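Local structure of rhodopsin (Rubrobacter xylanophilus, 6KFQ) at residues Ala3-Ile8 with Glu197-Met202; Arg165-Leu170 with Val210-Leu215; Val173-Tyr178 with Leu206-Gly211. The protein holds a covalently bound retinal within a bundle of membrane helices and, as a light-driven rhodopsin, transports protons across the membrane. One frame throughout, in Å; residues are numbered along the deposited sequence. Where two conformers were deposited one is given.

Contact 1: Ala3-Ile8 with Glu197-Met202; sequences ALWLWI and EVFLFM. With MPG ([(Z)-octadec-9-enyl] (2R)-2,3-bis(oxidanyl)propanoate), chain Q.
Trp-5 turns CG anti to its carbonyl carbon (chi1 -43°) and Phe-199 turns CG anti to the amide nitrogen, which sets ring against ring where the first and last transmembrane helices of the seven-helix rhodopsin bundle run side by side. The two short segments are nearly parallel, at 15°. Phe-199 presents its edge to one face of the indole in an edge-to-face pair, with the planes at 64° and the phenyl centroid 4.8 Å from that of the six-membered ring. Its CB takes the other half of the same face, a CH-pi contact 3.7 Å from the centre of the five-membered ring. Leu-4 CG stands over the rim of the opposite face, and the indole NE1 is hydrogen-bonded to Ser-195 OG, so the indole is fixed both by packing and by a polar tether. Val-198 CG1 lies at the edge of the indole and also meets Leu-6 CD2 at 3.7 Å. Met-202, in the conformer given here, is bent at chi2 and chi3 and crosses Trp-5 at about a right angle. On the outer side an oleyl chain of MPG runs past both rings, its C16 lying over the centre of the Phe-199 ring and 3.5 Å from Trp-5 CH2.

Contact 2: Arg165-Leu170 with Val210-Leu215; sequences RTLAVL and VGFGLL. With MPG ([(Z)-octadec-9-enyl] (2R)-2,3-bis(oxidanyl)propanoate), chain K; MPG ([(Z)-octadec-9-enyl] (2R)-2,3-bis(oxidanyl)propanoate), chain J.
Leu-167 and Phe-212 meet in a CH-pi contact. CD2 of Leu-167 sits over a face of the phenyl group, 4.3 Å from its centroid and displaced toward the rim, while Leu-167 CB and CD1 reach the ring atoms CE2 and CZ. Phe-212 can offer that face because its CG stands anti to the backbone nitrogen (chi1 -178°), which swings the ring across toward the other helix.

Aliphatic packing supplies the rest. The same Leu-167 CD2 lies 3.7 Å from Leu-215 CB, the two leucines sliding past each other in opposite directions, and it also rests 3.6 Å from the carbonyl oxygen Phe-212 O. Leu-170 directs CD2 at the backbone of Phe-212, with N at 4.0 Å, and at Leu-215 CD1; its other methyl, CD1, touches C16 and C18 of one MPG chain. With Leu-170 cut back to an alanine, a gap is likely to open between Leu-215 and the backbone of Phe-212, and this lipid tail would probably lose part of its support.

Lipid contacts continue along the same side, where a second MPG places C15 3.6 Å from Gly-211 CA and close to Leu-215 CG. No hydrogen bond links the two segments; Thr-166 OG1 bonds to Gln-162 O within its own helix. Leu-82 and Asp-85 of helix 70-90 adjoin Phe-212, whereas Leu-86 and Leu-89 adjoin Leu-167. Antiparallel at 173°, the segments belong to the hairpin formed by the last two transmembrane helices of the seven-helix microbial rhodopsin fold.

Contact 3: Val173-Tyr178 with Leu206-Gly211; sequences VLWICY and LLAKVG. With RET (retinal), chain R; MPG ([(Z)-octadec-9-enyl] (2R)-2,3-bis(oxidanyl)propanoate), chain F; MPG ([(Z)-octadec-9-enyl] (2R)-2,3-bis(oxidanyl)propanoate), chain K.
The segments run in opposing directions at 143° with their axes 10.1 Å apart, and helix 194-218 widens into a pi-type turn at 206-211, where Gly-211 N bonds to Leu-206 O. Direct packing centres on Leu-174, whose CD1 lies 3.5 Å from Ala-208 N and also meets Ala-208 CB and Leu-207 CB; the two leucine side chains cross at about a right angle. Tyr-178 adds its OH, which comes near Ala-208 CB and is hydrogen-bonded to Asp-205 OD1.

Water carries the polar link. It accepts from Trp-175 NE1 at 3.0 Å and donates to Ala-208 O at 2.9 Å, so the indole N-H and the carbonyl of Ala-208, within the widened turn, satisfy each other through one molecule.

Retinal bridges the two helices, bonded to one and packed against the other. Its C15 is bonded covalently to Lys-209 NZ at 1.4 Å, and the lysine chain, extended as far as chi3, bends at chi4 (81°) to meet it. The polyene then passes the aromatic residues of the other segment. Tyr-178 lays one face along it, C11 lying over the ring centre and C12 3.4 Å from CE2. The methyl C20 stands above a face of Trp-175, toward the rim and 3.3 Å from NE1. Asp-74 and Thr-78 of helix 70-90 lie against the lysine.

A lysine joined to retinal C15 is the Schiff-base linkage of microbial rhodopsins; with C20 pressed on Trp-175 and that indole tied through water to Ala-208 O, isomerisation of the chromophore would probably be felt in both helices.

Overall arrangement
From the N terminus, helix 2-23 enters contact 1 at once, but its partner lies on helix 194-218, so this contact closes the seven-helix bundle by joining its first and last members across most of the chain. The other two contacts close much shorter spans, both between helix 158-184 and helix 194-218. Contact 3 nests inside contact 2, apart from Val-210 and Gly-211, which they share, in the hairpin of antiparallel helices; contact 1 crosses both. Helix 194-218 thus serves all three in turn. Contacts 2 and 3 adjoin, their centres about 9 Å apart, and share one MPG chain. Contact 1 reaches contact 3 where Phe-201 packs on Tyr-178, but does not touch contact 2.

Contact 1: Ala3-Ile8 with Glu197-Met202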
# COMPACT_ATOMS: atom_id res chain seq x y z
N ALA A 3 1.51 21.35 1.66
CA ALA A 3 1.13 21.43 0.26
C ALA A 3 2.26 20.96 -0.65
O ALA A 3 2.02 20.29 -1.66
CB ALA A 3 0.73 22.86 -0.10
N LEU A 4 3.51 21.31 -0.31
CA LEU A 4 4.64 20.89 -1.12
C LEU A 4 4.71 19.37 -1.21
O LEU A 4 4.82 18.81 -2.31
CB LEU A 4 5.94 21.44 -0.55
CG LEU A 4 7.19 20.84 -1.19
CD1 LEU A 4 7.20 21.00 -2.73
CD2 LEU A 4 8.42 21.47 -0.59
N TRP A 5 4.64 18.68 -0.07
CA TRP A 5 4.76 17.23 -0.09
C TRP A 5 3.59 16.58 -0.81
O TRP A 5 3.75 15.52 -1.43
CB TRP A 5 4.88 16.69 1.33
CG TRP A 5 5.81 17.50 2.19
CD1 TRP A 5 5.54 18.04 3.42
CD2 TRP A 5 7.16 17.89 1.87
NE1 TRP A 5 6.64 18.72 3.88
CE2 TRP A 5 7.64 18.65 2.95
CE3 TRP A 5 8.00 17.66 0.78
CZ2 TRP A 5 8.92 19.19 2.97
CZ3 TRP A 5 9.28 18.20 0.80
CH2 TRP A 5 9.72 18.95 1.88
N LEU A 6 2.40 17.18 -0.75
CA LEU A 6 1.26 16.62 -1.47
C LEU A 6 1.43 16.75 -2.98
O LEU A 6 1.03 15.87 -3.74
CB LEU A 6 -0.03 17.28 -1.00
CG LEU A 6 -0.37 17.03 0.48
CD1 LEU A 6 -1.51 17.95 0.93
CD2 LEU A 6 -0.73 15.56 0.72
N TRP A 7 2.02 17.86 -3.43
CA TRP A 7 2.23 18.02 -4.88
C TRP A 7 3.32 17.08 -5.38
O TRP A 7 3.20 16.51 -6.47
CB TRP A 7 2.58 19.47 -5.21
CG TRP A 7 1.38 20.34 -5.35
CD1 TRP A 7 1.04 21.40 -4.56
CD2 TRP A 7 0.35 20.22 -6.34
NE1 TRP A 7 -0.14 21.96 -5.00
CE2 TRP A 7 -0.58 21.25 -6.09
CE3 TRP A 7 0.11 19.35 -7.40
CZ2 TRP A 7 -1.72 21.44 -6.87
CZ3 TRP A 7 -1.02 19.53 -8.18
CH2 TRP A 7 -1.92 20.58 -7.91
N ILE A 8 4.38 16.90 -4.59
CA ILE A 8 5.40 15.92 -4.94
C ILE A 8 4.80 14.53 -4.98
O ILE A 8 5.08 13.74 -5.90
CB ILE A 8 6.58 16.00 -3.95
CG1 ILE A 8 7.38 17.29 -4.15
CG2 ILE A 8 7.48 14.76 -4.08
CD1 ILE A 8 8.35 17.53 -3.00
N GLU A 197 4.55 14.89 9.21
CA GLU A 197 3.75 13.69 9.00
C GLU A 197 3.44 13.47 7.52
O GLU A 197 3.54 12.35 7.00
CB GLU A 197 2.45 13.79 9.79
CG GLU A 197 1.48 12.66 9.51
CD GLU A 197 0.10 12.91 10.10
OE1 GLU A 197 -0.82 12.16 9.73
OE2 GLU A 197 -0.06 13.85 10.91
N VAL A 198 3.02 14.54 6.83
CA VAL A 198 2.65 14.39 5.42
C VAL A 198 3.87 14.03 4.59
O VAL A 198 3.79 13.19 3.68
CB VAL A 198 1.97 15.68 4.93
CG1 VAL A 198 1.83 15.68 3.41
CG2 VAL A 198 0.58 15.80 5.58
N PHE A 199 5.01 14.65 4.87
CA PHE A 199 6.26 14.29 4.21
C PHE A 199 6.57 12.80 4.38
O PHE A 199 6.90 12.10 3.42
CB PHE A 199 7.41 15.13 4.76
CG PHE A 199 8.77 14.69 4.27
CD1 PHE A 199 9.18 14.99 2.99
CD2 PHE A 199 9.62 13.98 5.10
CE1 PHE A 199 10.43 14.59 2.53
CE2 PHE A 199 10.87 13.57 4.65
CZ PHE A 199 11.27 13.89 3.36
N LEU A 200 6.47 12.31 5.62
CA LEU A 200 6.83 10.93 5.88
C LEU A 200 5.94 9.97 5.10
O LEU A 200 6.43 9.03 4.47
CB LEU A 200 6.76 10.65 7.38
CG LEU A 200 7.89 11.37 8.14
CD1 LEU A 200 7.71 11.25 9.64
CD2 LEU A 200 9.26 10.83 7.70
N PHE A 201 4.61 10.18 5.16
CA PHE A 201 3.72 9.32 4.39
C PHE A 201 4.00 9.43 2.90
O PHE A 201 3.85 8.44 2.16
CB PHE A 201 2.24 9.68 4.66
CG PHE A 201 1.69 9.14 5.95
CD1 PHE A 201 1.92 7.82 6.35
CD2 PHE A 201 0.90 9.94 6.75
CE1 PHE A 201 1.38 7.33 7.53
CE2 PHE A 201 0.36 9.46 7.94
CZ PHE A 201 0.61 8.15 8.33
N MET A 202 4.40 10.62 2.42
CA MET A 202 4.70 10.76 1.00
C MET A 202 5.90 9.91 0.61
O MET A 202 5.88 9.24 -0.43
CB MET A 202 4.94 12.24 0.66
CG MET A 202 5.34 12.48 -0.80
SD MET A 202 7.13 12.39 -1.05
CE MET A 202 7.68 13.83 -0.13
C7 MPG Q . 5.47 24.93 7.86
C8 MPG Q . 6.35 23.99 8.64
C9 MPG Q . 7.52 23.47 7.86
C10 MPG Q . 7.81 22.20 7.68
C11 MPG Q . 9.02 21.64 7.00
C12 MPG Q . 9.02 20.14 6.94
C13 MPG Q . 10.28 19.54 6.34
C14 MPG Q . 10.28 18.03 6.26
C15 MPG Q . 11.58 17.43 5.76
C16 MPG Q . 11.92 17.76 4.33
C17 MPG Q . 13.20 17.12 3.83
C18 MPG Q . 13.45 17.31 2.36

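Contact 2: Arg165-Leu170 with Val210-Leu215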
# COMPACT_ATOMS: atom_id res chain seq x y z
N ARG A 165 10.52 -12.34 -2.70
CA ARG A 165 11.20 -12.09 -1.44
C ARG A 165 11.61 -10.63 -1.32
O ARG A 165 11.47 -10.02 -0.25
CB ARG A 165 12.40 -13.02 -1.31
CG ARG A 165 11.99 -14.45 -1.02
CD ARG A 165 13.09 -15.44 -1.34
NE ARG A 165 12.60 -16.81 -1.25
CZ ARG A 165 13.19 -17.86 -1.83
NH1 ARG A 165 14.30 -17.68 -2.54
NH2 ARG A 165 12.68 -19.07 -1.69
N THR A 166 12.09 -10.04 -2.42
CA THR A 166 12.47 -8.64 -2.41
C THR A 166 11.27 -7.75 -2.12
O THR A 166 11.33 -6.86 -1.26
CB THR A 166 13.12 -8.26 -3.74
OG1 THR A 166 14.34 -8.98 -3.87
CG2 THR A 166 13.39 -6.76 -3.78
N LEU A 167 10.16 -7.96 -2.83
CA LEU A 167 8.99 -7.12 -2.63
C LEU A 167 8.36 -7.35 -1.26
O LEU A 167 7.83 -6.41 -0.65
CB LEU A 167 7.97 -7.37 -3.73
CG LEU A 167 8.40 -6.96 -5.14
CD1 LEU A 167 7.28 -7.26 -6.12
CD2 LEU A 167 8.80 -5.49 -5.19
N ALA A 168 8.38 -8.59 -0.79
CA ALA A 168 7.74 -8.88 0.49
C ALA A 168 8.51 -8.25 1.65
O ALA A 168 7.90 -7.72 2.58
CB ALA A 168 7.60 -10.39 0.69
N VAL A 169 9.84 -8.32 1.62
CA VAL A 169 10.64 -7.67 2.64
C VAL A 169 10.46 -6.16 2.56
O VAL A 169 10.29 -5.48 3.58
CB VAL A 169 12.12 -8.07 2.52
CG1 VAL A 169 12.97 -7.26 3.46
CG2 VAL A 169 12.29 -9.54 2.82
N LEU A 170 10.49 -5.61 1.34
CA LEU A 170 10.25 -4.18 1.17
C LEU A 170 8.90 -3.78 1.76
O LEU A 170 8.78 -2.76 2.44
CB LEU A 170 10.30 -3.82 -0.31
CG LEU A 170 9.94 -2.37 -0.62
CD1 LEU A 170 11.01 -1.44 -0.05
CD2 LEU A 170 9.82 -2.16 -2.12
N VAL A 210 5.56 3.21 -6.04
CA VAL A 210 6.39 3.37 -7.23
C VAL A 210 7.66 2.53 -7.12
O VAL A 210 8.06 1.89 -8.09
CB VAL A 210 6.72 4.86 -7.46
CG1 VAL A 210 7.69 5.00 -8.65
CG2 VAL A 210 5.45 5.64 -7.72
N GLY A 211 8.29 2.51 -5.95
CA GLY A 211 9.45 1.65 -5.78
C GLY A 211 9.10 0.19 -5.93
O GLY A 211 9.73 -0.55 -6.68
N PHE A 212 8.07 -0.25 -5.19
CA PHE A 212 7.50 -1.59 -5.36
C PHE A 212 7.22 -1.89 -6.83
O PHE A 212 7.71 -2.89 -7.37
CB PHE A 212 6.23 -1.67 -4.49
CG PHE A 212 5.52 -3.00 -4.49
CD1 PHE A 212 4.68 -3.36 -5.53
CD2 PHE A 212 5.61 -3.85 -3.38
CE1 PHE A 212 3.99 -4.56 -5.50
CE2 PHE A 212 4.90 -5.05 -3.34
CZ PHE A 212 4.10 -5.41 -4.40
N GLY A 213 6.48 -1.01 -7.50
CA GLY A 213 6.06 -1.30 -8.86
C GLY A 213 7.20 -1.33 -9.85
O GLY A 213 7.19 -2.14 -10.78
N LEU A 214 8.19 -0.46 -9.67
CA LEU A 214 9.38 -0.50 -10.52
C LEU A 214 10.10 -1.84 -10.40
O LEU A 214 10.48 -2.44 -11.40
CB LEU A 214 10.32 0.64 -10.15
CG LEU A 214 10.04 1.99 -10.78
CD1 LEU A 214 10.87 3.08 -10.11
CD2 LEU A 214 10.34 1.92 -12.28
N LEU A 215 10.28 -2.31 -9.16
CA LEU A 215 10.94 -3.59 -8.94
C LEU A 215 10.13 -4.74 -9.52
O LEU A 215 10.68 -5.65 -10.16
CB LEU A 215 11.17 -3.80 -7.45
CG LEU A 215 12.18 -2.85 -6.81
CD1 LEU A 215 12.21 -3.02 -5.30
CD2 LEU A 215 13.57 -3.05 -7.43
C15 MPG K . 13.00 0.86 -5.78
C16 MPG K . 13.68 1.12 -4.46
C17 MPG K . 12.82 0.90 -3.25
C18 MPG K . 13.53 1.22 -1.95
C14 MPG J . 14.75 -4.09 -0.23
C15 MPG J . 14.56 -4.49 1.21
C16 MPG J . 13.76 -3.50 2.03
C17 MPG J . 14.34 -2.12 2.11
C18 MPG J . 13.57 -1.18 3.01

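Contact 3: Val173-Tyr178 with Leu206-Gly211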
# COMPACT_ATOMS: atom_id res chain seq x y z
N VAL A 173 8.92 -3.99 5.73
CA VAL A 173 9.67 -2.88 6.32
C VAL A 173 8.89 -1.58 6.21
O VAL A 173 8.74 -0.84 7.19
CB VAL A 173 11.06 -2.76 5.67
CG1 VAL A 173 11.74 -1.49 6.12
CG2 VAL A 173 11.91 -3.99 6.03
N LEU A 174 8.41 -1.27 5.01
CA LEU A 174 7.74 0.02 4.80
C LEU A 174 6.40 0.07 5.52
O LEU A 174 6.07 1.09 6.13
CB LEU A 174 7.56 0.28 3.30
CG LEU A 174 8.82 0.56 2.48
CD1 LEU A 174 8.44 0.76 1.03
CD2 LEU A 174 9.56 1.79 3.00
N TRP A 175 5.63 -1.02 5.48
CA TRP A 175 4.30 -0.95 6.07
C TRP A 175 4.36 -0.79 7.57
O TRP A 175 3.50 -0.14 8.16
CB TRP A 175 3.47 -2.19 5.71
CG TRP A 175 3.01 -2.25 4.27
CD1 TRP A 175 3.66 -1.78 3.17
CD2 TRP A 175 1.78 -2.83 3.79
NE1 TRP A 175 2.92 -2.03 2.03
CE2 TRP A 175 1.77 -2.68 2.38
CE3 TRP A 175 0.69 -3.46 4.41
CZ2 TRP A 175 0.71 -3.14 1.59
CZ3 TRP A 175 -0.35 -3.91 3.63
CH2 TRP A 175 -0.34 -3.75 2.24
N ILE A 176 5.37 -1.37 8.22
CA ILE A 176 5.55 -1.18 9.65
C ILE A 176 5.77 0.30 9.98
O ILE A 176 5.38 0.77 11.05
CB ILE A 176 6.70 -2.07 10.14
CG1 ILE A 176 6.22 -3.53 10.18
CG2 ILE A 176 7.21 -1.63 11.50
CD1 ILE A 176 7.33 -4.50 10.42
N CYS A 177 6.34 1.07 9.05
CA CYS A 177 6.57 2.48 9.33
C CYS A 177 5.27 3.28 9.43
O CYS A 177 5.24 4.32 10.09
CB CYS A 177 7.47 3.11 8.27
SG CYS A 177 9.15 2.42 8.29
N TYR A 178 4.19 2.83 8.77
CA TYR A 178 2.98 3.66 8.71
C TYR A 178 2.35 3.87 10.07
O TYR A 178 2.04 5.02 10.41
CB TYR A 178 1.96 3.07 7.73
CG TYR A 178 2.27 3.35 6.27
CD1 TYR A 178 3.21 2.60 5.59
CD2 TYR A 178 1.60 4.36 5.58
CE1 TYR A 178 3.48 2.83 4.25
CE2 TYR A 178 1.86 4.60 4.24
CZ TYR A 178 2.80 3.84 3.58
OH TYR A 178 3.08 4.08 2.25
N LEU A 206 5.58 6.66 -1.93
CA LEU A 206 6.30 6.55 -3.20
C LEU A 206 7.14 5.29 -3.24
O LEU A 206 7.20 4.60 -4.27
CB LEU A 206 7.15 7.80 -3.41
CG LEU A 206 6.35 9.04 -3.79
CD1 LEU A 206 7.21 10.28 -3.70
CD2 LEU A 206 5.78 8.90 -5.20
N LEU A 207 7.79 4.95 -2.13
CA LEU A 207 8.58 3.72 -2.08
C LEU A 207 7.68 2.49 -2.15
O LEU A 207 7.95 1.55 -2.91
CB LEU A 207 9.42 3.69 -0.81
CG LEU A 207 10.49 4.80 -0.69
CD1 LEU A 207 11.19 4.67 0.66
CD2 LEU A 207 11.50 4.71 -1.86
N ALA A 208 6.61 2.48 -1.35
CA ALA A 208 5.74 1.31 -1.26
C ALA A 208 4.90 1.08 -2.51
O ALA A 208 4.35 -0.03 -2.66
CB ALA A 208 4.83 1.44 -0.03
N LYS A 209 4.80 2.07 -3.41
CA LYS A 209 4.00 1.95 -4.62
C LYS A 209 4.85 2.10 -5.88
O LYS A 209 4.84 1.19 -6.72
CB LYS A 209 2.87 2.99 -4.63
CG LYS A 209 1.80 2.75 -3.54
CD LYS A 209 0.63 3.73 -3.62
CE LYS A 209 -0.48 3.35 -2.64
NZ LYS A 209 -0.20 3.81 -1.25
N VAL A 210 5.56 3.21 -6.04
CA VAL A 210 6.39 3.37 -7.23
C VAL A 210 7.66 2.53 -7.12
O VAL A 210 8.06 1.89 -8.09
CB VAL A 210 6.72 4.86 -7.46
CG1 VAL A 210 7.69 5.00 -8.65
CG2 VAL A 210 5.45 5.64 -7.72
N GLY A 211 8.29 2.51 -5.95
CA GLY A 211 9.45 1.65 -5.78
C GLY A 211 9.10 0.19 -5.93
O GLY A 211 9.73 -0.55 -6.68
C1 RET R . -2.63 2.83 10.25
C2 RET R . -3.05 3.34 11.63
C3 RET R . -3.59 2.28 12.57
C4 RET R . -2.59 1.15 12.75
C5 RET R . -1.91 0.72 11.47
C6 RET R . -1.99 1.42 10.32
C7 RET R . -1.30 0.94 9.14
C8 RET R . -1.33 1.38 7.85
C9 RET R . -0.62 0.89 6.69
C10 RET R . -0.66 1.61 5.56
C11 RET R . -0.04 1.30 4.30
C12 RET R . -0.21 2.11 3.25
C13 RET R . 0.33 1.93 1.93
C14 RET R . -0.04 2.79 0.95
C15 RET R . 0.34 2.78 -0.43
C16 RET R . -3.87 2.81 9.36
C17 RET R . -1.64 3.88 9.72
C18 RET R . -1.30 -0.65 11.58
C19 RET R . 0.15 -0.39 6.82
C20 RET R . 1.26 0.77 1.69
C4 MPG F . 10.36 -14.41 6.45
C5 MPG F . 11.17 -13.17 6.14
C6 MPG F . 10.81 -11.96 6.96
C7 MPG F . 11.58 -10.70 6.62
C8 MPG F . 11.31 -9.55 7.54
C9 MPG F . 12.02 -8.28 7.18
C10 MPG F . 12.03 -7.22 7.94
C11 MPG F . 11.36 -7.16 9.28
C12 MPG F . 11.73 -5.96 10.10
C13 MPG F . 11.13 -4.64 9.64
C14 MPG F . 11.55 -3.48 10.50
C15 MPG F . 10.86 -2.16 10.21
C16 MPG F . 11.33 -1.04 11.11
C17 MPG F . 10.58 0.26 11.02
C18 MPG F . 11.08 1.30 11.99
C15 MPG K . 13.00 0.86 -5.78
C16 MPG K . 13.68 1.12 -4.46
C17 MPG K . 12.82 0.90 -3.25
C18 MPG K . 13.53 1.22 -1.95
O HOH W 1 4.34 -2.08 -0.61